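Alcohol dehydrogenase, zinc-containing (Thermotoga maritima, PDB 1VJ0) probably works as a zinc-dependent oxidoreductase of the medium-chain alcohol dehydrogenase family, carrying two zinc ions per chain. Local coordinates at residues Y190-F194 / A195-V199; P143-G147 / C148-H152; E364-S368 / R369-K373; F308-E312 / W313-K317. All coordinates share one frame; numbering follows the deposited sequence.

Contact 1 of 4, residues Y190-F194 / A195-V199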
loop_
_atom_site.group_PDB
_atom_site.type_symbol
_atom_site.label_atom_id
_atom_site.label_comp_id
_atom_site.label_asym_id
_atom_site.label_seq_id
_atom_site.Cartn_x
_atom_site.Cartn_y
_atom_site.Cartn_z
ATOM N N TYR A 190 -0.427 -8.059 5.640
ATOM C CA TYR A 190 0.865 -8.166 4.928
ATOM C C TYR A 190 0.854 -7.351 3.611
ATOM O O TYR A 190 -0.014 -7.567 2.783
ATOM C CB TYR A 190 1.117 -9.632 4.583
ATOM C CG TYR A 190 2.500 -9.902 4.035
ATOM C CD1 TYR A 190 3.625 -9.682 4.824
ATOM C CD2 TYR A 190 2.679 -10.459 2.793
ATOM C CE1 TYR A 190 4.895 -9.958 4.351
ATOM C CE2 TYR A 190 3.953 -10.750 2.294
ATOM C CZ TYR A 190 5.049 -10.477 3.063
ATOM O OH TYR A 190 6.296 -10.773 2.611
ATOM N N PRO A 191 1.770 -6.407 3.446
ATOM C CA PRO A 191 1.670 -5.453 2.332
ATOM C C PRO A 191 2.195 -5.927 0.965
ATOM O O PRO A 191 2.309 -5.127 0.104
ATOM C CB PRO A 191 2.477 -4.250 2.852
ATOM C CG PRO A 191 3.512 -4.843 3.741
ATOM C CD PRO A 191 2.861 -6.048 4.379
ATOM N N GLU A 192 2.550 -7.200 0.791
ATOM C CA GLU A 192 3.015 -7.732 -0.498
ATOM C C GLU A 192 2.208 -9.007 -0.797
ATOM O O GLU A 192 1.483 -9.508 0.064
ATOM C CB GLU A 192 4.510 -8.151 -0.426
ATOM C CG GLU A 192 5.541 -7.077 -0.188
ATOM C CD GLU A 192 5.626 -6.065 -1.312
ATOM O OE1 GLU A 192 5.698 -6.448 -2.514
ATOM O OE2 GLU A 192 5.612 -4.859 -0.971
ATOM N N SER A 193 2.368 -9.538 -2.001
ATOM C CA SER A 193 1.904 -10.910 -2.276
ATOM C C SER A 193 2.730 -11.955 -1.523
ATOM O O SER A 193 3.860 -11.699 -1.142
ATOM C CB SER A 193 1.881 -11.193 -3.769
ATOM O OG SER A 193 2.924 -12.003 -4.222
ATOM N N PHE A 194 2.119 -13.118 -1.278
ATOM C CA PHE A 194 2.765 -14.250 -0.649
ATOM C C PHE A 194 3.567 -15.136 -1.636
ATOM O O PHE A 194 4.259 -16.051 -1.220
ATOM C CB PHE A 194 1.724 -15.052 0.148
ATOM C CG PHE A 194 1.374 -14.394 1.446
ATOM C CD1 PHE A 194 2.177 -14.581 2.549
ATOM C CD2 PHE A 194 0.296 -13.540 1.543
ATOM C CE1 PHE A 194 1.910 -13.908 3.777
ATOM C CE2 PHE A 194 0.012 -12.879 2.747
ATOM C CZ PHE A 194 0.825 -13.074 3.862
ATOM N N ALA A 195 3.570 -14.794 -2.919
ATOM C CA ALA A 195 4.373 -15.516 -3.895
ATOM C C ALA A 195 5.850 -15.497 -3.517
ATOM O O ALA A 195 6.439 -14.438 -3.227
ATOM C CB ALA A 195 4.225 -14.925 -5.230
ATOM N N GLY A 196 6.446 -16.669 -3.539
ATOM C CA GLY A 196 7.830 -16.837 -3.162
ATOM C C GLY A 196 8.107 -16.665 -1.664
ATOM O O GLY A 196 9.305 -16.642 -1.271
ATOM N N LYS A 197 7.074 -16.525 -0.827
ATOM C CA LYS A 197 7.313 -16.246 0.564
ATOM C C LYS A 197 7.271 -17.523 1.444
ATOM O O LYS A 197 6.581 -18.509 1.142
ATOM C CB LYS A 197 6.353 -15.167 1.117
ATOM C CG LYS A 197 6.318 -13.850 0.277
ATOM C CD LYS A 197 7.580 -13.053 0.465
ATOM C CE LYS A 197 7.625 -11.849 -0.433
ATOM N NZ LYS A 197 6.455 -10.939 -0.132
ATOM N N THR A 198 7.975 -17.425 2.570
ATOM C CA THR A 198 8.000 -18.451 3.616
ATOM C C THR A 198 7.239 -17.935 4.830
ATOM O O THR A 198 7.552 -16.844 5.334
ATOM C CB THR A 198 9.450 -18.807 4.015
ATOM O OG1 THR A 198 10.063 -19.528 2.960
ATOM C CG2 THR A 198 9.462 -19.776 5.233
ATOM N N VAL A 199 6.195 -18.695 5.214
ATOM C CA VAL A 199 5.283 -18.423 6.313
ATOM C C VAL A 199 5.546 -19.403 7.435
ATOM O O VAL A 199 5.650 -20.611 7.189
ATOM C CB VAL A 199 3.825 -18.606 5.851
ATOM C CG1 VAL A 199 2.872 -18.601 7.055
ATOM C CG2 VAL A 199 3.488 -17.479 4.833
HETATM O O HOH W 1 5.773 -11.573 -3.098
#

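Contact 2 of 4, residues P143-G147 / C148-H152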
loop_
_atom_site.group_PDB
_atom_site.type_symbol
_atom_site.label_atom_id
_atom_site.label_comp_id
_atom_site.label_asym_id
_atom_site.label_seq_id
_atom_site.Cartn_x
_atom_site.Cartn_y
_atom_site.Cartn_z
ATOM N N PRO A 143 -36.158 -9.535 22.513
ATOM C CA PRO A 143 -36.626 -10.899 22.213
ATOM C C PRO A 143 -35.620 -11.999 22.623
ATOM O O PRO A 143 -35.785 -13.126 22.214
ATOM C CB PRO A 143 -36.815 -10.853 20.704
ATOM C CG PRO A 143 -35.678 -9.948 20.256
ATOM C CD PRO A 143 -35.598 -8.901 21.300
ATOM N N HIS A 144 -34.640 -11.644 23.475
ATOM C CA HIS A 144 -33.789 -12.609 24.232
ATOM C C HIS A 144 -32.671 -13.328 23.480
ATOM O O HIS A 144 -31.558 -13.468 24.009
ATOM C CB HIS A 144 -34.640 -13.682 24.909
ATOM C CG HIS A 144 -35.782 -13.140 25.713
ATOM N ND1 HIS A 144 -35.594 -12.353 26.834
ATOM C CD2 HIS A 144 -37.131 -13.279 25.566
ATOM C CE1 HIS A 144 -36.777 -12.009 27.331
ATOM N NE2 HIS A 144 -37.723 -12.562 26.589
ATOM N N LEU A 145 -32.970 -13.796 22.267
ATOM C CA LEU A 145 -32.112 -14.724 21.508
ATOM C C LEU A 145 -31.007 -13.987 20.770
ATOM O O LEU A 145 -31.134 -13.658 19.569
ATOM C CB LEU A 145 -32.990 -15.558 20.532
ATOM C CG LEU A 145 -34.181 -16.292 21.164
ATOM C CD1 LEU A 145 -35.021 -16.965 20.123
ATOM C CD2 LEU A 145 -33.739 -17.294 22.257
ATOM N N ARG A 146 -29.905 -13.725 21.495
ATOM C CA ARG A 146 -28.823 -12.898 20.970
ATOM C C ARG A 146 -27.493 -13.665 20.962
ATOM O O ARG A 146 -26.419 -13.062 20.941
ATOM C CB ARG A 146 -28.688 -11.585 21.733
ATOM C CG ARG A 146 -29.887 -10.667 21.640
ATOM C CD ARG A 146 -30.354 -10.356 20.247
ATOM N NE ARG A 146 -31.302 -9.225 20.285
ATOM C CZ ARG A 146 -31.721 -8.572 19.216
ATOM N NH1 ARG A 146 -31.314 -8.935 18.008
ATOM N NH2 ARG A 146 -32.572 -7.574 19.354
ATOM N N GLY A 147 -27.597 -14.992 20.925
ATOM C CA GLY A 147 -26.454 -15.878 20.855
ATOM C C GLY A 147 -26.823 -17.164 20.121
ATOM O O GLY A 147 -27.998 -17.423 19.913
ATOM N N CYS A 148 -25.810 -17.940 19.718
ATOM C CA CYS A 148 -26.036 -19.088 18.860
ATOM C C CYS A 148 -26.297 -20.415 19.582
ATOM O O CYS A 148 -26.674 -21.382 18.925
ATOM C CB CYS A 148 -24.837 -19.260 17.924
ATOM S SG CYS A 148 -24.668 -17.852 16.806
ATOM N N TYR A 149 -26.085 -20.472 20.915
ATOM C CA TYR A 149 -26.419 -21.674 21.692
ATOM C C TYR A 149 -27.936 -21.679 21.940
ATOM O O TYR A 149 -28.426 -21.637 23.099
ATOM C CB TYR A 149 -25.722 -21.707 23.041
ATOM C CG TYR A 149 -24.208 -21.894 23.117
ATOM C CD1 TYR A 149 -23.367 -21.701 22.031
ATOM C CD2 TYR A 149 -23.628 -22.266 24.340
ATOM C CE1 TYR A 149 -21.974 -21.822 22.170
ATOM C CE2 TYR A 149 -22.284 -22.380 24.488
ATOM C CZ TYR A 149 -21.454 -22.177 23.393
ATOM O OH TYR A 149 -20.103 -22.286 23.566
ATOM N N SER A 150 -28.661 -21.835 20.840
ATOM C CA SER A 150 -30.070 -21.613 20.797
ATOM C C SER A 150 -30.611 -22.258 19.518
ATOM O O SER A 150 -29.886 -22.495 18.523
ATOM C CB SER A 150 -30.318 -20.084 20.777
ATOM O OG SER A 150 -31.682 -19.761 20.738
ATOM N N SER A 151 -31.896 -22.523 19.539
ATOM C CA SER A 151 -32.626 -23.046 18.389
ATOM C C SER A 151 -32.722 -21.954 17.335
ATOM O O SER A 151 -32.717 -22.263 16.130
ATOM C CB SER A 151 -34.032 -23.509 18.823
ATOM O OG SER A 151 -34.784 -22.433 19.405
ATOM N N HIS A 152 -32.779 -20.707 17.807
ATOM C CA HIS A 152 -32.988 -19.527 16.960
ATOM C C HIS A 152 -32.172 -18.374 17.456
ATOM O O HIS A 152 -31.852 -18.288 18.659
ATOM C CB HIS A 152 -34.478 -19.124 16.951
ATOM C CG HIS A 152 -35.375 -20.170 16.356
ATOM N ND1 HIS A 152 -35.854 -21.234 17.090
ATOM C CD2 HIS A 152 -35.877 -20.312 15.104
ATOM C CE1 HIS A 152 -36.582 -22.016 16.302
ATOM N NE2 HIS A 152 -36.595 -21.489 15.086
#

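Contact 3 of 4, residues E364-S368 / R369-K373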
loop_
_atom_site.group_PDB
_atom_site.type_symbol
_atom_site.label_atom_id
_atom_site.label_comp_id
_atom_site.label_asym_id
_atom_site.label_seq_id
_atom_site.Cartn_x
_atom_site.Cartn_y
_atom_site.Cartn_z
ATOM N N GLU A 364 -16.782 -28.489 28.327
ATOM C CA GLU A 364 -15.860 -29.383 29.020
ATOM C C GLU A 364 -14.803 -29.945 28.045
ATOM O O GLU A 364 -13.599 -29.913 28.335
ATOM C CB GLU A 364 -16.662 -30.470 29.708
ATOM C CG GLU A 364 -15.826 -31.528 30.392
ATOM C CD GLU A 364 -16.634 -32.791 30.646
ATOM O OE1 GLU A 364 -17.572 -32.714 31.486
ATOM O OE2 GLU A 364 -16.337 -33.832 29.967
ATOM N N LEU A 365 -15.262 -30.418 26.884
ATOM C CA LEU A 365 -14.382 -30.977 25.860
ATOM C C LEU A 365 -13.401 -29.937 25.332
ATOM O O LEU A 365 -12.260 -30.240 25.023
ATOM C CB LEU A 365 -15.198 -31.535 24.674
ATOM C CG LEU A 365 -16.043 -32.790 24.919
ATOM C CD1 LEU A 365 -16.980 -33.104 23.798
ATOM C CD2 LEU A 365 -15.118 -33.943 25.151
ATOM N N MET A 366 -13.866 -28.717 25.161
ATOM C CA MET A 366 -13.008 -27.665 24.645
ATOM C C MET A 366 -12.016 -27.251 25.722
ATOM O O MET A 366 -10.872 -26.966 25.425
ATOM C CB MET A 366 -13.814 -26.458 24.176
ATOM C CG MET A 366 -14.643 -26.695 22.935
ATOM S SD MET A 366 -13.576 -27.038 21.524
ATOM C CE MET A 366 -12.827 -25.456 21.257
ATOM N N GLU A 367 -12.447 -27.242 26.974
ATOM C CA GLU A 367 -11.550 -26.874 28.074
ATOM C C GLU A 367 -10.489 -27.950 28.341
ATOM O O GLU A 367 -9.336 -27.635 28.560
ATOM C CB GLU A 367 -12.333 -26.640 29.357
ATOM C CG GLU A 367 -11.475 -26.080 30.480
ATOM C CD GLU A 367 -12.284 -25.799 31.730
ATOM O OE1 GLU A 367 -13.130 -26.659 32.080
ATOM O OE2 GLU A 367 -12.078 -24.725 32.357
ATOM N N SER A 368 -10.894 -29.209 28.359
ATOM C CA SER A 368 -9.950 -30.314 28.550
ATOM C C SER A 368 -9.017 -30.521 27.365
ATOM O O SER A 368 -7.993 -31.174 27.506
ATOM C CB SER A 368 -10.707 -31.603 28.763
ATOM O OG SER A 368 -11.192 -32.064 27.527
ATOM N N ARG A 369 -9.401 -29.981 26.203
ATOM C CA ARG A 369 -8.715 -30.146 24.909
ATOM C C ARG A 369 -8.833 -31.551 24.339
ATOM O O ARG A 369 -8.109 -31.934 23.433
ATOM C CB ARG A 369 -7.262 -29.662 24.947
ATOM C CG ARG A 369 -7.139 -28.199 25.281
ATOM C CD ARG A 369 -5.722 -27.705 25.204
ATOM N NE ARG A 369 -5.666 -26.352 24.669
ATOM C CZ ARG A 369 -4.641 -25.823 23.977
ATOM N NH1 ARG A 369 -3.518 -26.521 23.717
ATOM N NH2 ARG A 369 -4.748 -24.567 23.546
ATOM N N GLU A 370 -9.806 -32.301 24.831
ATOM C CA GLU A 370 -10.235 -33.534 24.170
ATOM C C GLU A 370 -10.795 -33.195 22.778
ATOM O O GLU A 370 -10.711 -34.006 21.870
ATOM C CB GLU A 370 -11.334 -34.201 24.979
ATOM C CG GLU A 370 -11.661 -35.623 24.556
ATOM C CD GLU A 370 -12.530 -36.346 25.572
ATOM O OE1 GLU A 370 -12.488 -35.992 26.784
ATOM O OE2 GLU A 370 -13.279 -37.268 25.155
ATOM N N ALA A 371 -11.414 -32.016 22.628
ATOM C CA ALA A 371 -11.868 -31.583 21.310
ATOM C C ALA A 371 -10.929 -30.508 20.786
ATOM O O ALA A 371 -10.387 -29.710 21.566
ATOM C CB ALA A 371 -13.304 -31.035 21.376
ATOM N N LEU A 372 -10.773 -30.473 19.458
ATOM C CA LEU A 372 -10.126 -29.368 18.775
ATOM C C LEU A 372 -11.189 -28.293 18.479
ATOM O O LEU A 372 -10.967 -27.111 18.731
ATOM C CB LEU A 372 -9.449 -29.856 17.487
ATOM C CG LEU A 372 -8.784 -28.892 16.507
ATOM C CD1 LEU A 372 -7.783 -28.047 17.193
ATOM C CD2 LEU A 372 -8.082 -29.648 15.374
ATOM N N LYS A 373 -12.316 -28.732 17.913
ATOM C CA LYS A 373 -13.480 -27.909 17.698
ATOM C C LYS A 373 -14.758 -28.735 17.819
ATOM O O LYS A 373 -14.873 -29.818 17.239
ATOM C CB LYS A 373 -13.415 -27.244 16.294
ATOM C CG LYS A 373 -14.413 -26.196 16.087
ATOM C CD LYS A 373 -13.931 -24.917 16.711
ATOM C CE LYS A 373 -15.019 -23.939 16.835
ATOM N NZ LYS A 373 -14.475 -22.865 17.679
HETATM O O HOH W 2 -9.366 -27.304 22.616
HETATM O O HOH W 3 -13.006 -33.853 28.285
#

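Contact 4 of 4, residues F308-E312 / W313-K317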
loop_
_atom_site.group_PDB
_atom_site.type_symbol
_atom_site.label_atom_id
_atom_site.label_comp_id
_atom_site.label_asym_id
_atom_site.label_seq_id
_atom_site.Cartn_x
_atom_site.Cartn_y
_atom_site.Cartn_z
ATOM N N PHE A 308 11.451 -7.989 25.848
ATOM C CA PHE A 308 11.576 -7.708 24.437
ATOM C C PHE A 308 12.863 -6.992 24.144
ATOM O O PHE A 308 13.151 -5.975 24.753
ATOM C CB PHE A 308 10.416 -6.837 24.000
ATOM C CG PHE A 308 10.242 -6.775 22.520
ATOM C CD1 PHE A 308 10.953 -5.847 21.766
ATOM C CD2 PHE A 308 9.345 -7.601 21.891
ATOM C CE1 PHE A 308 10.777 -5.765 20.409
ATOM C CE2 PHE A 308 9.156 -7.530 20.535
ATOM C CZ PHE A 308 9.904 -6.594 19.771
ATOM N N LYS A 309 13.629 -7.529 23.178
ATOM C CA LYS A 309 14.888 -6.945 22.771
ATOM C C LYS A 309 14.662 -5.961 21.613
ATOM O O LYS A 309 14.590 -6.342 20.447
ATOM C CB LYS A 309 15.838 -8.035 22.307
ATOM C CG LYS A 309 16.193 -9.023 23.380
ATOM C CD LYS A 309 17.253 -9.985 22.913
ATOM C CE LYS A 309 17.481 -11.003 24.061
ATOM N NZ LYS A 309 18.478 -12.052 23.688
ATOM N N VAL A 310 14.583 -4.689 21.957
ATOM C CA VAL A 310 14.200 -3.683 20.986
ATOM C C VAL A 310 15.210 -3.528 19.848
ATOM O O VAL A 310 14.817 -3.427 18.706
ATOM C CB VAL A 310 13.971 -2.334 21.650
ATOM C CG1 VAL A 310 13.692 -1.234 20.592
ATOM C CG2 VAL A 310 12.854 -2.470 22.689
ATOM N N TYR A 311 16.498 -3.446 20.143
ATOM C CA TYR A 311 17.464 -3.265 19.074
ATOM C C TYR A 311 17.507 -4.444 18.098
ATOM O O TYR A 311 17.420 -4.258 16.875
ATOM C CB TYR A 311 18.855 -3.039 19.638
ATOM C CG TYR A 311 19.897 -2.807 18.595
ATOM C CD1 TYR A 311 19.930 -1.609 17.907
ATOM C CD2 TYR A 311 20.888 -3.760 18.326
ATOM C CE1 TYR A 311 20.895 -1.347 16.970
ATOM C CE2 TYR A 311 21.886 -3.504 17.357
ATOM C CZ TYR A 311 21.856 -2.279 16.688
ATOM O OH TYR A 311 22.787 -1.914 15.733
ATOM N N GLU A 312 17.653 -5.638 18.674
ATOM C CA GLU A 312 17.862 -6.872 17.942
ATOM C C GLU A 312 16.635 -7.312 17.209
ATOM O O GLU A 312 16.737 -7.821 16.104
ATOM C CB GLU A 312 18.248 -8.010 18.914
ATOM C CG GLU A 312 19.571 -7.796 19.600
ATOM C CD GLU A 312 19.480 -7.118 20.952
ATOM O OE1 GLU A 312 18.524 -6.394 21.281
ATOM O OE2 GLU A 312 20.392 -7.347 21.752
ATOM N N TRP A 313 15.459 -7.140 17.815
ATOM C CA TRP A 313 14.231 -7.643 17.207
ATOM C C TRP A 313 13.443 -6.654 16.399
ATOM O O TRP A 313 12.733 -7.088 15.521
ATOM C CB TRP A 313 13.290 -8.264 18.236
ATOM C CG TRP A 313 13.913 -9.368 18.923
ATOM C CD1 TRP A 313 15.057 -10.013 18.569
ATOM C CD2 TRP A 313 13.451 -9.996 20.124
ATOM N NE1 TRP A 313 15.330 -10.997 19.480
ATOM C CE2 TRP A 313 14.364 -11.001 20.445
ATOM C CE3 TRP A 313 12.340 -9.819 20.948
ATOM C CZ2 TRP A 313 14.231 -11.816 21.568
ATOM C CZ3 TRP A 313 12.225 -10.649 22.096
ATOM C CH2 TRP A 313 13.153 -11.619 22.361
ATOM N N LEU A 314 13.532 -5.360 16.721
ATOM C CA LEU A 314 12.846 -4.337 15.941
ATOM C C LEU A 314 13.754 -3.534 15.060
ATOM O O LEU A 314 13.585 -3.583 13.867
ATOM C CB LEU A 314 12.104 -3.336 16.803
ATOM C CG LEU A 314 10.673 -3.608 17.152
ATOM C CD1 LEU A 314 10.221 -2.489 18.144
ATOM C CD2 LEU A 314 9.761 -3.690 15.964
ATOM N N VAL A 315 14.694 -2.797 15.642
ATOM C CA VAL A 315 15.460 -1.782 14.875
ATOM C C VAL A 315 16.415 -2.427 13.859
ATOM O O VAL A 315 16.335 -2.210 12.599
ATOM C CB VAL A 315 16.189 -0.827 15.830
ATOM C CG1 VAL A 315 17.063 0.189 15.064
ATOM C CG2 VAL A 315 15.196 -0.159 16.748
ATOM N N LEU A 316 17.346 -3.222 14.383
ATOM C CA LEU A 316 18.351 -3.835 13.512
ATOM C C LEU A 316 17.675 -4.747 12.462
ATOM O O LEU A 316 18.119 -4.866 11.282
ATOM C CB LEU A 316 19.326 -4.648 14.365
ATOM C CG LEU A 316 20.482 -5.268 13.592
ATOM C CD1 LEU A 316 21.338 -4.154 12.986
ATOM C CD2 LEU A 316 21.315 -6.121 14.548
ATOM N N LYS A 317 16.612 -5.406 12.888
ATOM C CA LYS A 317 15.810 -6.198 11.955
ATOM C C LYS A 317 14.936 -5.424 10.970
ATOM O O LYS A 317 14.420 -6.013 10.049
ATOM C CB LYS A 317 14.938 -7.186 12.741
ATOM C CG LYS A 317 15.063 -8.523 12.206
ATOM C CD LYS A 317 14.242 -9.528 12.950
ATOM C CE LYS A 317 15.085 -10.318 13.917
ATOM N NZ LYS A 317 15.567 -11.567 13.383
#

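Contact 1 of 4, residues Y190-F194 / A195-V199
Lys197 folds its ammonium group back against the loop that precedes it, where NZ gives one hydrogen bond to Tyr190 OH at 2.8 Å and another to Ser193 O at 2.9 Å. A type II beta turn from Phe194 to Lys197 ends the loop that leads from helix 170-188 into strand 198-202 of the parallel, Rossmann-type sheet. The turn is closed by Lys197 N to Phe194 O (2.9 Å), with the donor well out of the carbonyl plane; Gly196 occupies the corner with positive phi. Bends at chi2 (-73°) and chi4 (60°) curl the lysine so that NZ comes to the edge of the Tyr190 ring, near its plane, and meets Ser193 O almost head-on, with a C=O...N angle of 176°. A methionine in its place would probably leave Tyr190 OH and Ser193 O without their shared donor and the loop less firmly tied to the turn. Ser193 OG takes the N-H of Ala195 at 3.1 Å and also bonds Tyr184 OH of the second subunit, so this loop forms part of a subunit interface. A water lies 2.7 Å from Ser193 O and 2.9 Å from Ala195 O. Packing then spreads inward from Phe194: one face of its ring receives Tyr190 CD2, while Phe270 of strand 268-273 meets both aromatic rings edge-to-face. At the start of the strand, Val199 crosses the phenylalanine side chain at about a right angle, its CG2 lying 3.9 Å from Phe194 CD1.

Contact 2 of 4, residues P143-G147 / C148-H152
The backbone brings Leu145 and His152 together, their CA atoms 6.7 Å apart, in a loop without regular structure that inverse gamma turns centred on Leu145 and Tyr149 fold back on itself. No hydrogen bond joins 143-147 to 148-152, so the contact rests on packing. The leucine lies alongside the histidine, the two side chains pointing the same way, with Leu145 CD1 at 3.9 Å from His152 CB. Its CB rests against the histidine carbonyl, 3.5 Å from His152 O, and the other methyl, CD2, comes 3.6 Å from Ser150 OG. That hydroxyl is already engaged: with OG anti to the backbone N (chi1 -180°), it donates to His152 O at 2.6 Å, in the carbonyl plane and on a lone pair. Cutting the leucine back to alanine would remove both methyls and would probably leave a gap beside His152 CB and Ser150 OG. Farther round, Ser150 CB sits 3.6 Å from Gly147 O, a buried carbonyl with no polar partner in the model. The side chain of Cys148 is about 6 Å from those of the zinc ligands His77 and Glu78. The loop belongs to the GroES-like part of the chain and leads into strand 152-155. Leu145 also packs on Ala18 of strand 16-22 and on Phe35 and Ile37 of strand 31-37, whereas Cys148 turns to Ile49 and Ala52 of strand 45-54.

Contact 3 of 4, residues E364-S368 / R369-K373
Leu365 and Met366 send their side chains from the last turn of helix 359-368 onto the chain that leaves it. The CD2 methyl of Leu365 lies against the carboxylate of Glu370, 3.6 Å from Glu370 CD, and Leu365 CB meets Ala371 CB at 3.8 Å. Met366 starts out away from the following residues, but successive bends at chi2 (-64°) and chi3 (-70°) bring its thioether round, so that Met366 CE touches Leu372 O at 3.5 Å while SD packs on Ala371 CB and Lys373 CA. This is the C-terminal end of the helix, turning out through Arg369, the first residue to leave helical phi/psi, which takes a positive phi. Ala371 N reaches back to Leu365 O at 3.1 Å, with that nitrogen well above the carbonyl plane. Ser368 holds OG between its own N and carbonyl carbon (chi1 77°), where it accepts the N-H of Glu370 at 3.0 Å. The same hydroxyl shares a water with Glu370 OE1, at the end of the extended glutamate chain. Another water donates to both Met366 O and Ala371 O. Beyond this turn Lys373 leads toward strand 374-377, its NZ bonded to Val54 O and salt-bridged to Glu78, a ligand of the zinc that Cys55, His77 and Cys178 also bind.

Contact 4 of 4, residues F308-E312 / W313-K317
Trp313 turns the edge of its six-membered ring onto one face of Phe308, a T-shaped pair with centroids 5.2 Å apart and planes at 82°; Trp313 CE3 stands over the centre of the phenylalanine ring. At the edge of Phe308, near its plane, Leu314 CG approaches CE1 to 3.9 Å. One indole face carries Lys309, whose CB makes a CH-pi contact 3.9 Å from the centroid of the Trp313 five-membered ring, while the extended chain beyond runs over CZ2. A second CH-pi contact puts Leu316 CB over a face of Tyr311, 4.2 Å from that ring's centroid. These pairs lie along and just before the short helix 310-315, with Lys309 at its N-cap position and a wider pi-type turn at 313-315. There Val310 O accepts from both Leu314 N and Val315 N, the latter at 3.1 Å and almost in line with the carbonyl, and Tyr311 O takes Leu316 N at 2.7 Å. Trp313 CG, anti to the carbonyl carbon (chi1 -60°), sets the indole against the Lys309 chain, and NE1 bonds Glu286 of helix 280-287. Phe308 also meets Phe308 of the third subunit, its strand pairing antiparallel across the interface.

How the contacts relate
All four are local contacts, each within one continuous stretch of chain, and they fall into two groups in space. Contacts 2 and 3 both lie near the zinc of Cys55, His77, Glu78 and Cys178: their nearest atoms are about 7 Å apart, and the side chains of Tyr149 in contact 2 and Lys373 in contact 3 come within about 9 Å and about 5 Å of the metal. Contacts 1 and 4 lie away from the zinc sites, in the nucleotide-binding-type half, with centres 22 Å apart, and they face different neighbours: 190-199 the second subunit, 308-317 the third. Contacts 2 and 4 are farthest separated, their centres 47 Å apart on opposite sides of the chain's centre.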